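Local coordinates for CurH (PDB 3KG7), which probably catalyses the dehydration of a beta-hydroxyacyl chain carried on the curacin polyketide synthase, as the dehydratase domain of its CurH module, at residues E155-I160 with P213-F218; P251-E256 with S262-L267. One frame throughout, in Å; residues are numbered along the deposited sequence.

How the contacts relate
Contact 1 comes first along the chain and closes before contact 2 opens; their centres lie about 14 Å apart. Contact 1 sets the end of helix 150-159 against the loop between helix 202-207 and strand 225-236, while contact 2 pairs strands 243-255 and 260-268 of a beta hairpin. The loop 213-218 links the two: Asp214 OD1 accepts a probable hydrogen bond from Ser252 N at 3.1 Å, and the Phe218 ring packs on Ser252. All four segments belong to the C-terminal part of the double hotdog fold, and through these contacts the loop connects the helix end to the hairpin.

Contact 1 (E155-I160 with P213-F218); sequences EIYASI and PDLFDF
The C-terminal end of helix 150-159 faces the irregular loop 213-218, with the backbones nearest at Ile156 and Phe216, whose CA atoms are 7.2 Å apart. Ile156 carries the contact, its CB directed at the loop and its two ends put to different uses. With CD1 extended (chi2 172°), that methyl reaches over one face of the Phe216 ring in a CH-pi contact, 3.9 Å from the centroid and displaced toward the rim on the CD2 side. The same CD1 lies 3.5 Å from the carbonyl oxygen Leu215 O. The other branch, Ile156 CG2, meets Leu215 CD2 at 4.0 Å. Leu215, its CG anti to the backbone N (chi1 -157°), turns CD2 toward the helix, where this methyl touches both Ile156 CG2 and, also at 4.0 Å, Tyr157 CE1 on the aromatic ring. Tyr157 OH is hydrogen-bonded to Arg210 O. Phe216 starts out with its CB directed away from the helix, yet the ring swings back to lie against Ile156 and also touches Thr152. Leu215 continues the apolar surface onto Leu153. An alanine in place of Ile156 would probably leave the Phe216 face without its methyl and Leu215 CD2 with Tyr157 alone on the helix segment. The side chains that meet are thus apolar, with one methyl also resting on the carbonyl oxygen Leu215 O, a methyl-and-ring packing that depends on shape, while Asp214 of the loop adds a salt bridge to Arg261.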
loop_
_atom_site.group_PDB
_atom_site.type_symbol
_atom_site.label_atom_id
_atom_site.label_comp_id
_atom_site.label_asym_id
_atom_site.label_seq_id
_atom_site.Cartn_x
_atom_site.Cartn_y
_atom_site.Cartn_z
ATOM N N GLU C 155 19.237 22.488 31.469
ATOM C CA GLU C 155 20.297 23.373 31.005
ATOM C C GLU C 155 21.284 22.643 30.098
ATOM O O GLU C 155 21.728 23.197 29.092
ATOM C CB GLU C 155 21.002 24.041 32.188
ATOM C CG GLU C 155 20.224 25.237 32.749
ATOM C CD GLU C 155 20.640 25.591 34.176
ATOM O OE1 GLU C 155 20.450 24.741 35.081
ATOM O OE2 GLU C 155 21.141 26.721 34.397
ATOM N N ILE C 156 21.606 21.398 30.443
ATOM C CA ILE C 156 22.503 20.589 29.623
ATOM C C ILE C 156 21.914 20.389 28.228
ATOM O O ILE C 156 22.609 20.571 27.225
ATOM C CB ILE C 156 22.853 19.250 30.318
ATOM C CG1 ILE C 156 24.116 19.430 31.168
ATOM C CG2 ILE C 156 23.032 18.109 29.299
ATOM C CD1 ILE C 156 24.455 18.235 32.041
ATOM N N TYR C 157 20.629 20.043 28.173
ATOM C CA TYR C 157 19.932 19.869 26.904
ATOM C C TYR C 157 19.903 21.167 26.113
ATOM O O TYR C 157 20.204 21.176 24.920
ATOM C CB TYR C 157 18.511 19.374 27.134
ATOM C CG TYR C 157 18.421 18.110 27.951
ATOM C CD1 TYR C 157 19.410 17.084 27.841
ATOM C CD2 TYR C 157 17.337 17.917 28.818
ATOM C CE1 TYR C 157 19.324 15.909 28.596
ATOM C CE2 TYR C 157 17.231 16.740 29.568
ATOM C CZ TYR C 157 18.234 15.745 29.456
ATOM O OH TYR C 157 18.133 14.597 30.204
ATOM N N ALA C 158 19.550 22.261 26.787
ATOM C CA ALA C 158 19.528 23.583 26.164
ATOM C C ALA C 158 20.895 23.944 25.596
ATOM O O ALA C 158 20.987 24.669 24.600
ATOM C CB ALA C 158 19.063 24.635 27.154
ATOM N N SER C 159 21.942 23.410 26.225
ATOM C CA SER C 159 23.328 23.658 25.833
ATOM C C SER C 159 23.723 22.926 24.556
ATOM O O SER C 159 24.719 23.278 23.910
ATOM C CB SER C 159 24.266 23.256 26.967
ATOM O OG SER C 159 24.103 24.117 28.089
ATOM N N ILE C 160 22.947 21.909 24.205
ATOM C CA ILE C 160 23.131 21.216 22.943
ATOM C C ILE C 160 21.930 21.469 22.027
ATOM O O ILE C 160 21.613 20.663 21.148
ATOM C CB ILE C 160 23.417 19.718 23.164
ATOM C CG1 ILE C 160 22.370 19.099 24.109
ATOM C CG2 ILE C 160 24.849 19.559 23.744
ATOM C CD1 ILE C 160 22.238 17.582 24.028
ATOM N N PRO C 213 25.640 8.262 33.459
ATOM C CA PRO C 213 26.534 8.622 34.576
ATOM C C PRO C 213 27.383 9.883 34.341
ATOM O O PRO C 213 27.703 10.608 35.292
ATOM C CB PRO C 213 27.446 7.399 34.692
ATOM C CG PRO C 213 26.606 6.269 34.246
ATOM C CD PRO C 213 25.600 6.798 33.259
ATOM N N ASP C 214 27.720 10.137 33.077
ATOM C CA ASP C 214 28.614 11.222 32.685
ATOM C C ASP C 214 27.944 12.214 31.731
ATOM O O ASP C 214 28.516 12.577 30.702
ATOM C CB ASP C 214 29.866 10.631 32.026
ATOM C CG ASP C 214 29.542 9.826 30.773
ATOM O OD1 ASP C 214 28.756 8.856 30.855
ATOM O OD2 ASP C 214 30.075 10.176 29.701
ATOM N N LEU C 215 26.739 12.659 32.076
ATOM C CA LEU C 215 25.981 13.574 31.216
ATOM C C LEU C 215 26.504 15.020 31.264
ATOM O O LEU C 215 26.252 15.808 30.353
ATOM C CB LEU C 215 24.482 13.516 31.541
ATOM C CG LEU C 215 23.512 13.957 30.435
ATOM C CD1 LEU C 215 23.134 12.780 29.525
ATOM C CD2 LEU C 215 22.267 14.595 31.031
ATOM N N PHE C 216 27.239 15.357 32.319
ATOM C CA PHE C 216 27.875 16.674 32.440
ATOM C C PHE C 216 29.148 16.770 31.589
ATOM O O PHE C 216 29.810 17.811 31.564
ATOM C CB PHE C 216 28.189 16.987 33.913
ATOM C CG PHE C 216 26.963 17.125 34.781
ATOM C CD1 PHE C 216 26.388 16.009 35.387
ATOM C CD2 PHE C 216 26.383 18.373 34.991
ATOM C CE1 PHE C 216 25.250 16.133 36.185
ATOM C CE2 PHE C 216 25.246 18.507 35.790
ATOM C CZ PHE C 216 24.679 17.384 36.388
ATOM N N ASP C 217 29.465 15.681 30.890
ATOM C CA ASP C 217 30.708 15.541 30.133
ATOM C C ASP C 217 30.493 15.876 28.660
ATOM O O ASP C 217 31.394 16.401 27.998
ATOM C CB ASP C 217 31.228 14.106 30.269
ATOM C CG ASP C 217 32.739 14.026 30.390
ATOM O OD1 ASP C 217 33.450 14.788 29.702
ATOM O OD2 ASP C 217 33.212 13.175 31.172
ATOM N N PHE C 218 29.298 15.551 28.162
ATOM C CA PHE C 218 28.878 15.827 26.786
ATOM C C PHE C 218 29.116 17.308 26.447
ATOM O O PHE C 218 28.231 18.144 26.661
ATOM C CB PHE C 218 27.383 15.489 26.609
ATOM C CG PHE C 218 27.051 14.006 26.690
ATOM C CD1 PHE C 218 26.363 13.381 25.650
ATOM C CD2 PHE C 218 27.394 13.243 27.809
ATOM C CE1 PHE C 218 26.041 12.021 25.718
ATOM C CE2 PHE C 218 27.074 11.878 27.879
ATOM C CZ PHE C 218 26.399 11.271 26.833
#

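Contact 2 (P251-E256 with S262-L267); sequences PSRVNE and SYDIQL
Arg253 folds its side chain back over Ser262, its partner in an antiparallel hydrogen-bonded pair, so that one face of the guanidinium lies over Ser262 O, offset toward its rim, and NH2 lies 3.8 Å from Ser262 CB. A bend at chi3 (-38°) brings the group over the neighbouring strand. There NH1 comes within 4.1 Å of Asp264 OD2, too far for a salt bridge, though the opposite charges probably still attract. The other carboxylate oxygen, Asp264 OD1, takes a hydrogen bond from Gly280 N. The backbones are joined by two hydrogen bonds: Arg253 N to Ser262 O at 2.8 Å, and Ser262 N to Arg253 O, also 2.8 Å and straighter (164° at the hydrogen). Ser262 O additionally receives a CA-H...O contact from Ser252 CA at 3.4 Å. Just before Arg253, Ser252 CB rests obliquely against the Tyr263 ring, 4.0 Å from Tyr263 CD1, while Ser252 OG is hydrogen-bonded to Arg261. Tyr263 OH bonds to Thr209 O, in the loop after helix 202-207. The pair lies near the turn of the hairpin formed by strands 243-255 and 260-268; strand 274-286 flanks the latter through backbone bonds between Tyr263 and Phe281, whose rings also meet edge-to-face.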
loop_
_atom_site.group_PDB
_atom_site.type_symbol
_atom_site.label_atom_id
_atom_site.label_comp_id
_atom_site.label_asym_id
_atom_site.label_seq_id
_atom_site.Cartn_x
_atom_site.Cartn_y
_atom_site.Cartn_z
ATOM N N PRO C 251 29.347 4.164 32.351
ATOM C CA PRO C 251 29.483 5.415 31.593
ATOM C C PRO C 251 29.595 5.196 30.084
ATOM O O PRO C 251 30.025 4.130 29.637
ATOM C CB PRO C 251 30.776 6.023 32.148
ATOM C CG PRO C 251 30.908 5.440 33.512
ATOM C CD PRO C 251 30.404 4.040 33.375
ATOM N N SER C 252 29.201 6.209 29.318
ATOM C CA SER C 252 29.174 6.127 27.858
ATOM C C SER C 252 30.560 5.894 27.261
ATOM O O SER C 252 31.534 6.525 27.666
ATOM C CB SER C 252 28.542 7.388 27.258
ATOM O OG SER C 252 29.148 8.562 27.768
ATOM N N ARG C 253 30.634 4.972 26.305
ATOM C CA ARG C 253 31.866 4.719 25.568
ATOM C C ARG C 253 32.035 5.742 24.455
ATOM O O ARG C 253 31.125 5.977 23.661
ATOM C CB ARG C 253 31.900 3.293 25.012
ATOM C CG ARG C 253 31.998 2.204 26.094
ATOM C CD ARG C 253 32.024 0.785 25.514
ATOM N NE ARG C 253 31.133 0.630 24.366
ATOM C CZ ARG C 253 29.809 0.531 24.444
ATOM N NH1 ARG C 253 29.198 0.570 25.622
ATOM N NH2 ARG C 253 29.093 0.398 23.336
ATOM N N VAL C 254 33.212 6.353 24.419
ATOM C CA VAL C 254 33.512 7.421 23.483
ATOM C C VAL C 254 34.483 6.909 22.429
ATOM O O VAL C 254 35.663 6.683 22.720
ATOM C CB VAL C 254 34.127 8.648 24.214
ATOM C CG1 VAL C 254 34.486 9.764 23.223
ATOM C CG2 VAL C 254 33.173 9.166 25.283
ATOM N N ASN C 255 33.979 6.683 21.219
ATOM C CA ASN C 255 34.857 6.470 20.079
ATOM C C ASN C 255 35.391 7.832 19.642
ATOM O O ASN C 255 34.634 8.800 19.523
ATOM C CB ASN C 255 34.132 5.766 18.921
ATOM C CG ASN C 255 35.119 5.234 17.866
ATOM O OD1 ASN C 255 36.090 6.019 17.405
ATOM N ND2 ASN C 255 34.814 3.911 17.438
ATOM N N GLU C 256 36.698 7.903 19.421
ATOM C CA GLU C 256 37.346 9.162 19.084
ATOM C C GLU C 256 37.492 9.300 17.574
ATOM O O GLU C 256 36.961 10.241 16.977
ATOM C CB GLU C 256 38.717 9.259 19.766
ATOM C CG GLU C 256 38.706 9.008 21.276
ATOM C CD GLU C 256 38.475 10.269 22.094
ATOM O OE1 GLU C 256 39.339 10.576 22.951
ATOM O OE2 GLU C 256 37.438 10.953 21.883
ATOM N N SER C 262 28.417 6.059 22.804
ATOM C CA SER C 262 27.458 4.950 22.858
ATOM C C SER C 262 27.223 4.468 24.280
ATOM O O SER C 262 28.140 4.491 25.109
ATOM C CB SER C 262 27.932 3.774 22.004
ATOM O OG SER C 262 28.613 4.217 20.846
ATOM N N TYR C 263 25.998 4.018 24.554
ATOM C CA TYR C 263 25.649 3.489 25.879
ATOM C C TYR C 263 24.478 2.503 25.893
ATOM O O TYR C 263 23.854 2.239 24.864
ATOM C CB TYR C 263 25.458 4.617 26.922
ATOM C CG TYR C 263 24.500 5.731 26.545
ATOM C CD1 TYR C 263 24.902 6.777 25.706
ATOM C CD2 TYR C 263 23.202 5.762 27.058
ATOM C CE1 TYR C 263 24.023 7.812 25.363
ATOM C CE2 TYR C 263 22.315 6.795 26.724
ATOM C CZ TYR C 263 22.731 7.814 25.877
ATOM O OH TYR C 263 21.858 8.827 25.545
ATOM N N ASP C 264 24.207 1.954 27.075
ATOM C CA ASP C 264 23.168 0.939 27.271
ATOM C C ASP C 264 22.144 1.388 28.298
ATOM O O ASP C 264 22.487 2.055 29.276
ATOM C CB ASP C 264 23.802 -0.375 27.735
ATOM C CG ASP C 264 24.805 -0.904 26.749
ATOM O OD1 ASP C 264 24.499 -0.905 25.536
ATOM O OD2 ASP C 264 25.905 -1.301 27.186
ATOM N N ILE C 265 20.887 1.019 28.081
ATOM C CA ILE C 265 19.835 1.370 29.024
ATOM C C ILE C 265 18.982 0.156 29.330
ATOM O O ILE C 265 18.509 -0.529 28.419
ATOM C CB ILE C 265 18.927 2.516 28.497
ATOM C CG1 ILE C 265 19.743 3.782 28.220
ATOM C CG2 ILE C 265 17.828 2.836 29.506
ATOM C CD1 ILE C 265 19.430 4.420 26.913
ATOM N N GLN C 266 18.788 -0.104 30.619
ATOM C CA GLN C 266 17.886 -1.159 31.077
ATOM C C GLN C 266 16.554 -0.552 31.500
ATOM O O GLN C 266 16.512 0.399 32.280
ATOM C CB GLN C 266 18.490 -1.945 32.245
ATOM C CG GLN C 266 19.995 -2.208 32.150
ATOM C CD GLN C 266 20.392 -3.192 31.050
ATOM O OE1 GLN C 266 21.553 -3.229 30.638
ATOM N NE2 GLN C 266 19.436 -3.990 30.576
ATOM N N LEU C 267 15.465 -1.099 30.972
ATOM C CA LEU C 267 14.130 -0.676 31.381
ATOM C C LEU C 267 13.645 -1.559 32.525
ATOM O O LEU C 267 13.567 -2.784 32.385
ATOM C CB LEU C 267 13.151 -0.713 30.204
ATOM C CG LEU C 267 13.187 0.438 29.192
ATOM C CD1 LEU C 267 14.391 0.350 28.258
ATOM C CD2 LEU C 267 11.883 0.464 28.392
#